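Local coordinates for putative acyl-[acyl-carrier-protein]--UDP-N-acetylglucosamine O-acyltransferase (Bacteroides fragilis, PDB 4R36), which probably catalyses the transfer of an acyl chain from acyl carrier protein to UDP-N-acetylglucosamine, the first step of lipid A synthesis, at residues 27-41 / 44-58. Residues are numbered along the deposited sequence; the frame is centred on the assembly and turned at random.
Sequences YIHPEAKIGENVEIA and VYIDRNVVIGDNNKI
Ile28, Ile34 and Ile40 lie over Ile46, Ile52 and Ile58 as matching positions of two successive coils in a left-handed parallel beta helix. The branched isoleucines fill the interior, where Ile46 CD1 comes 3.8 Å from Ile40 CD1. On all three walls the strands pair in parallel and their backbone groups satisfy one another: Tyr27 N and His29 N give to Val44 O and Ile46 O, while Ile46 N gives to Tyr27 O. Lys33 O takes Ile52 N, and Glu39 O takes Ile58 N. On the outer surface the rings of Tyr27 and Tyr45 run side by side but slid apart; Tyr27 also packs on Phe43 of a second subunit.

The corners rely on side chains and water. The His29 ring, swung away from the backbone N (chi1 -166°), lies between Pro30 CD and Arg48 CB, the latter a CH-pi contact 3.5 Å from the ring centroid. Its ND1 accepts Glu31 N in the ring plane, bracing the type I turn from His29 to Ala32. Glu31 OE1 reaches Asn49 N and Arg48 NH1 through separate waters. Asp47 O and Arg48 N, by contrast, are buried without a partner; Ala32 CB lies 3.5 Å from Asp47 O.

At the next corner Gly35, lacking a side chain, lets Asp54 OD1 approach its CA to 3.3 Å. That oxygen accepts Glu36 N at 2.8 Å, from above the carboxylate plane, and Asn55 N returns a bond to Glu36 O. One coil further on, Asn72 OD1 likewise accepts Asp54 N, and buried Asn56 is satisfied by Asn74 N and Gly71 O. Asn37 and Asn55 suit their positive-phi positions, and Asn37 ND2 bonds nearly straight (173°) to Asn55 OD1 at 2.8 Å.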
loop_
_atom_site.group_PDB
_atom_site.type_symbol
_atom_site.label_atom_id
_atom_site.label_comp_id
_atom_site.label_asym_id
_atom_site.label_seq_id
_atom_site.Cartn_x
_atom_site.Cartn_y
_atom_site.Cartn_z
ATOM N N TYR A 27 -13.198 9.064 -23.127
ATOM C CA TYR A 27 -14.552 9.444 -22.913
ATOM C C TYR A 27 -14.526 10.779 -22.143
ATOM O O TYR A 27 -13.959 10.890 -21.038
ATOM C CB TYR A 27 -15.375 8.379 -22.194
ATOM C CG TYR A 27 -16.743 8.941 -21.862
ATOM C CD1 TYR A 27 -17.802 8.838 -22.754
ATOM C CD2 TYR A 27 -16.919 9.715 -20.721
ATOM C CE1 TYR A 27 -19.040 9.450 -22.469
ATOM C CE2 TYR A 27 -18.100 10.323 -20.433
ATOM C CZ TYR A 27 -19.170 10.193 -21.302
ATOM O OH TYR A 27 -20.369 10.800 -20.997
ATOM N N ILE A 28 -15.109 11.815 -22.748
ATOM C CA ILE A 28 -15.209 13.141 -22.173
ATOM C C ILE A 28 -16.628 13.631 -22.247
ATOM O O ILE A 28 -17.163 13.802 -23.341
ATOM C CB ILE A 28 -14.299 14.134 -22.853
ATOM C CG1 ILE A 28 -12.902 13.547 -22.900
ATOM C CG2 ILE A 28 -14.333 15.477 -22.147
ATOM C CD1 ILE A 28 -11.847 14.437 -23.527
ATOM N N HIS A 29 -17.251 13.819 -21.077
ATOM C CA HIS A 29 -18.596 14.305 -21.047
ATOM C C HIS A 29 -18.676 15.699 -21.681
ATOM O O HIS A 29 -17.823 16.539 -21.433
ATOM C CB HIS A 29 -19.125 14.310 -19.632
ATOM C CG HIS A 29 -20.611 14.494 -19.543
ATOM N ND1 HIS A 29 -21.211 15.712 -19.729
ATOM C CD2 HIS A 29 -21.596 13.635 -19.212
ATOM C CE1 HIS A 29 -22.502 15.603 -19.521
ATOM N NE2 HIS A 29 -22.764 14.343 -19.239
ATOM N N PRO A 30 -19.714 15.927 -22.526
ATOM C CA PRO A 30 -19.765 17.186 -23.232
ATOM C C PRO A 30 -19.796 18.401 -22.316
ATOM O O PRO A 30 -19.370 19.416 -22.740
ATOM C CB PRO A 30 -21.072 17.087 -24.122
ATOM C CG PRO A 30 -21.763 15.884 -23.720
ATOM C CD PRO A 30 -20.808 15.000 -22.925
ATOM N N GLU A 31 -20.244 18.284 -21.071
ATOM C CA GLU A 31 -20.262 19.404 -20.131
ATOM C C GLU A 31 -18.941 19.701 -19.437
ATOM O O GLU A 31 -18.816 20.718 -18.796
ATOM C CB GLU A 31 -21.336 19.174 -19.059
ATOM C CG GLU A 31 -22.800 19.301 -19.536
ATOM C CD GLU A 31 -23.803 18.812 -18.479
ATOM O OE1 GLU A 31 -23.508 18.844 -17.245
ATOM O OE2 GLU A 31 -24.868 18.316 -18.862
ATOM N N ALA A 32 -17.942 18.833 -19.573
ATOM C CA ALA A 32 -16.627 19.045 -18.879
ATOM C C ALA A 32 -15.994 20.270 -19.507
ATOM O O ALA A 32 -16.094 20.443 -20.740
ATOM C CB ALA A 32 -15.729 17.823 -19.079
ATOM N N LYS A 33 -15.435 21.137 -18.684
ATOM C CA LYS A 33 -14.700 22.306 -19.132
ATOM C C LYS A 33 -13.254 22.004 -19.137
ATOM O O LYS A 33 -12.690 21.652 -18.073
ATOM C CB LYS A 33 -14.957 23.491 -18.219
ATOM C CG LYS A 33 -16.386 23.939 -18.368
ATOM C CD LYS A 33 -16.924 24.902 -17.351
ATOM C CE LYS A 33 -18.435 24.834 -17.432
ATOM N NZ LYS A 33 -19.117 25.619 -16.377
ATOM N N ILE A 34 -12.642 22.162 -20.307
ATOM C CA ILE A 34 -11.273 21.749 -20.566
ATOM C C ILE A 34 -10.489 22.882 -21.201
ATOM O O ILE A 34 -10.946 23.473 -22.154
ATOM C CB ILE A 34 -11.237 20.471 -21.426
ATOM C CG1 ILE A 34 -11.893 19.333 -20.622
ATOM C CG2 ILE A 34 -9.799 20.099 -21.799
ATOM C CD1 ILE A 34 -11.863 17.995 -21.234
ATOM N N GLY A 35 -9.330 23.193 -20.660
ATOM C CA GLY A 35 -8.573 24.327 -21.116
ATOM C C GLY A 35 -7.782 24.030 -22.376
ATOM O O GLY A 35 -8.005 23.026 -23.020
ATOM N N GLU A 36 -6.825 24.886 -22.670
ATOM C CA GLU A 36 -5.981 24.780 -23.880
ATOM C C GLU A 36 -4.720 23.985 -23.676
ATOM O O GLU A 36 -4.181 23.912 -22.572
ATOM C CB GLU A 36 -5.535 26.164 -24.327
ATOM C CG GLU A 36 -6.642 26.971 -24.999
ATOM C CD GLU A 36 -6.090 28.239 -25.650
ATOM O OE1 GLU A 36 -5.358 28.147 -26.684
ATOM O OE2 GLU A 36 -6.371 29.327 -25.108
ATOM N N ASN A 37 -4.209 23.451 -24.767
ATOM C CA ASN A 37 -3.041 22.608 -24.766
ATOM C C ASN A 37 -3.150 21.505 -23.677
ATOM O O ASN A 37 -2.219 21.325 -22.884
ATOM C CB ASN A 37 -1.845 23.486 -24.503
ATOM C CG ASN A 37 -0.534 22.791 -24.715
ATOM O OD1 ASN A 37 -0.361 21.994 -25.647
ATOM N ND2 ASN A 37 0.430 23.086 -23.819
ATOM N N VAL A 38 -4.254 20.802 -23.689
ATOM C CA VAL A 38 -4.494 19.650 -22.809
ATOM C C VAL A 38 -4.380 18.388 -23.613
ATOM O O VAL A 38 -5.071 18.197 -24.627
ATOM C CB VAL A 38 -5.871 19.736 -22.111
ATOM C CG1 VAL A 38 -6.208 18.463 -21.317
ATOM C CG2 VAL A 38 -5.915 20.944 -21.181
ATOM N N GLU A 39 -3.466 17.519 -23.202
ATOM C CA GLU A 39 -3.303 16.217 -23.798
ATOM C C GLU A 39 -4.067 15.142 -22.973
ATOM O O GLU A 39 -3.858 15.037 -21.755
ATOM C CB GLU A 39 -1.842 15.912 -23.865
ATOM C CG GLU A 39 -1.516 14.584 -24.429
ATOM C CD GLU A 39 -0.016 14.302 -24.381
ATOM O OE1 GLU A 39 0.799 15.248 -24.477
ATOM O OE2 GLU A 39 0.319 13.139 -24.221
ATOM N N ILE A 40 -4.940 14.385 -23.642
ATOM C CA ILE A 40 -5.752 13.364 -23.056
ATOM C C ILE A 40 -5.551 12.096 -23.846
ATOM O O ILE A 40 -5.801 12.030 -25.048
ATOM C CB ILE A 40 -7.197 13.775 -22.933
ATOM C CG1 ILE A 40 -7.286 15.066 -22.136
ATOM C CG2 ILE A 40 -8.026 12.671 -22.335
ATOM C CD1 ILE A 40 -8.633 15.687 -22.022
ATOM N N ALA A 41 -5.077 11.064 -23.165
ATOM C CA ALA A 41 -4.814 9.796 -23.717
ATOM C C ALA A 41 -6.068 8.906 -23.850
ATOM O O ALA A 41 -7.084 9.204 -23.311
ATOM C CB ALA A 41 -3.735 9.072 -22.857
ATOM N N VAL A 44 -9.089 7.449 -20.919
ATOM C CA VAL A 44 -9.365 8.414 -19.897
ATOM C C VAL A 44 -10.860 8.634 -19.848
ATOM O O VAL A 44 -11.546 8.751 -20.902
ATOM C CB VAL A 44 -8.616 9.736 -20.174
ATOM C CG1 VAL A 44 -9.077 10.834 -19.236
ATOM C CG2 VAL A 44 -7.143 9.539 -20.085
ATOM N N TYR A 45 -11.384 8.709 -18.632
ATOM C CA TYR A 45 -12.789 8.939 -18.381
ATOM C C TYR A 45 -12.955 10.228 -17.641
ATOM O O TYR A 45 -12.393 10.401 -16.554
ATOM C CB TYR A 45 -13.386 7.810 -17.578
ATOM C CG TYR A 45 -14.802 8.084 -17.130
ATOM C CD1 TYR A 45 -15.081 8.741 -15.923
ATOM C CD2 TYR A 45 -15.863 7.703 -17.914
ATOM C CE1 TYR A 45 -16.396 8.982 -15.515
ATOM C CE2 TYR A 45 -17.169 7.962 -17.536
ATOM C CZ TYR A 45 -17.441 8.618 -16.361
ATOM O OH TYR A 45 -18.758 8.797 -15.998
ATOM N N ILE A 46 -13.621 11.187 -18.264
ATOM C CA ILE A 46 -13.883 12.530 -17.702
ATOM C C ILE A 46 -15.376 12.756 -17.666
ATOM O O ILE A 46 -16.059 12.715 -18.717
ATOM C CB ILE A 46 -13.210 13.632 -18.491
ATOM C CG1 ILE A 46 -11.718 13.359 -18.690
ATOM C CG2 ILE A 46 -13.424 14.953 -17.803
ATOM C CD1 ILE A 46 -10.921 14.425 -19.331
ATOM N N ASP A 47 -15.874 13.008 -16.459
ATOM C CA ASP A 47 -17.274 13.215 -16.129
ATOM C C ASP A 47 -17.717 14.653 -16.379
ATOM O O ASP A 47 -16.935 15.567 -16.651
ATOM C CB ASP A 47 -17.388 12.982 -14.629
ATOM C CG ASP A 47 -18.480 12.062 -14.195
ATOM O OD1 ASP A 47 -19.523 11.927 -14.860
ATOM O OD2 ASP A 47 -18.288 11.581 -13.025
ATOM N N ARG A 48 -19.010 14.853 -16.215
ATOM C CA ARG A 48 -19.575 16.170 -16.089
ATOM C C ARG A 48 -19.210 16.797 -14.736
ATOM O O ARG A 48 -18.703 16.095 -13.836
ATOM C CB ARG A 48 -21.088 16.054 -16.280
ATOM C CG ARG A 48 -21.801 15.464 -15.094
ATOM C CD ARG A 48 -23.259 15.173 -15.351
ATOM N NE ARG A 48 -23.720 14.322 -14.265
ATOM C CZ ARG A 48 -24.568 14.693 -13.316
ATOM N NH1 ARG A 48 -25.073 15.923 -13.277
ATOM N NH2 ARG A 48 -24.911 13.832 -12.400
ATOM N N ASN A 49 -19.426 18.112 -14.605
ATOM C CA ASN A 49 -19.057 18.881 -13.396
ATOM C C ASN A 49 -17.569 18.662 -13.099
ATOM O O ASN A 49 -17.153 18.389 -11.943
ATOM C CB ASN A 49 -19.911 18.464 -12.217
ATOM C CG ASN A 49 -19.678 19.321 -10.984
ATOM O OD1 ASN A 49 -19.310 20.462 -11.074
ATOM N ND2 ASN A 49 -19.778 18.711 -9.833
ATOM N N VAL A 50 -16.782 18.834 -14.151
ATOM C CA VAL A 50 -15.331 18.773 -14.105
ATOM C C VAL A 50 -14.813 20.069 -14.721
ATOM O O VAL A 50 -15.338 20.523 -15.784
ATOM C CB VAL A 50 -14.804 17.547 -14.871
ATOM C CG1 VAL A 50 -13.319 17.718 -15.190
ATOM C CG2 VAL A 50 -15.145 16.230 -14.142
ATOM N N VAL A 51 -13.786 20.648 -14.087
ATOM C CA VAL A 51 -13.006 21.735 -14.637
ATOM C C VAL A 51 -11.542 21.358 -14.692
ATOM O O VAL A 51 -10.971 20.940 -13.681
ATOM C CB VAL A 51 -13.196 23.009 -13.818
ATOM C CG1 VAL A 51 -12.449 24.185 -14.412
ATOM C CG2 VAL A 51 -14.702 23.265 -13.688
ATOM N N ILE A 52 -10.963 21.478 -15.880
ATOM C CA ILE A 52 -9.554 21.212 -16.154
ATOM C C ILE A 52 -8.954 22.436 -16.840
ATOM O O ILE A 52 -9.464 22.913 -17.906
ATOM C CB ILE A 52 -9.398 19.950 -17.047
ATOM C CG1 ILE A 52 -9.856 18.670 -16.317
ATOM C CG2 ILE A 52 -7.977 19.807 -17.529
ATOM C CD1 ILE A 52 -10.110 17.510 -17.234
ATOM N N GLY A 53 -7.852 22.925 -16.298
ATOM C CA GLY A 53 -7.130 24.114 -16.769
ATOM C C GLY A 53 -6.290 23.870 -17.986
ATOM O O GLY A 53 -6.510 22.914 -18.727
ATOM N N ASP A 54 -5.308 24.724 -18.184
ATOM C CA ASP A 54 -4.435 24.649 -19.358
ATOM C C ASP A 54 -3.220 23.822 -19.141
ATOM O O ASP A 54 -2.766 23.644 -18.005
ATOM C CB ASP A 54 -3.942 26.038 -19.726
ATOM C CG ASP A 54 -5.101 27.000 -20.073
ATOM O OD1 ASP A 54 -6.210 26.567 -20.500
ATOM O OD2 ASP A 54 -4.869 28.193 -19.830
ATOM N N ASN A 55 -2.659 23.336 -20.232
ATOM C CA ASN A 55 -1.299 22.689 -20.215
ATOM C C ASN A 55 -1.263 21.433 -19.295
ATOM O O ASN A 55 -0.320 21.219 -18.587
ATOM C CB ASN A 55 -0.189 23.648 -19.806
ATOM C CG ASN A 55 -0.161 24.926 -20.646
ATOM O OD1 ASN A 55 -0.276 24.870 -21.843
ATOM N ND2 ASN A 55 0.009 26.036 -20.019
ATOM N N ASN A 56 -2.289 20.612 -19.342
ATOM C CA ASN A 56 -2.361 19.405 -18.518
ATOM C C ASN A 56 -2.106 18.223 -19.390
ATOM O O ASN A 56 -2.446 18.222 -20.558
ATOM C CB ASN A 56 -3.695 19.270 -17.805
ATOM C CG ASN A 56 -3.833 20.286 -16.670
ATOM O OD1 ASN A 56 -3.101 20.232 -15.644
ATOM N ND2 ASN A 56 -4.760 21.224 -16.835
ATOM N N LYS A 57 -1.505 17.197 -18.811
ATOM C CA LYS A 57 -1.339 15.936 -19.466
ATOM C C LYS A 57 -2.012 14.850 -18.643
ATOM O O LYS A 57 -1.633 14.654 -17.490
ATOM C CB LYS A 57 0.169 15.660 -19.601
ATOM C CG LYS A 57 0.461 14.288 -20.201
ATOM C CD LYS A 57 1.889 14.147 -20.632
ATOM C CE LYS A 57 2.006 12.883 -21.449
ATOM N NZ LYS A 57 3.371 12.298 -21.425
ATOM N N ILE A 58 -2.978 14.178 -19.225
ATOM C CA ILE A 58 -3.754 13.173 -18.548
ATOM C C ILE A 58 -3.498 11.905 -19.300
ATOM O O ILE A 58 -3.932 11.738 -20.444
ATOM C CB ILE A 58 -5.234 13.519 -18.538
ATOM C CG1 ILE A 58 -5.392 14.925 -17.996
ATOM C CG2 ILE A 58 -6.023 12.483 -17.784
ATOM C CD1 ILE A 58 -6.823 15.356 -17.786
HETATM O O HOH W 1 -18.339 20.801 -16.104
HETATM O O HOH W 2 -21.474 19.647 -15.730
HETATM O O HOH W 3 -24.709 17.799 -15.029
HETATM O O HOH W 4 -1.536 12.001 -22.194
#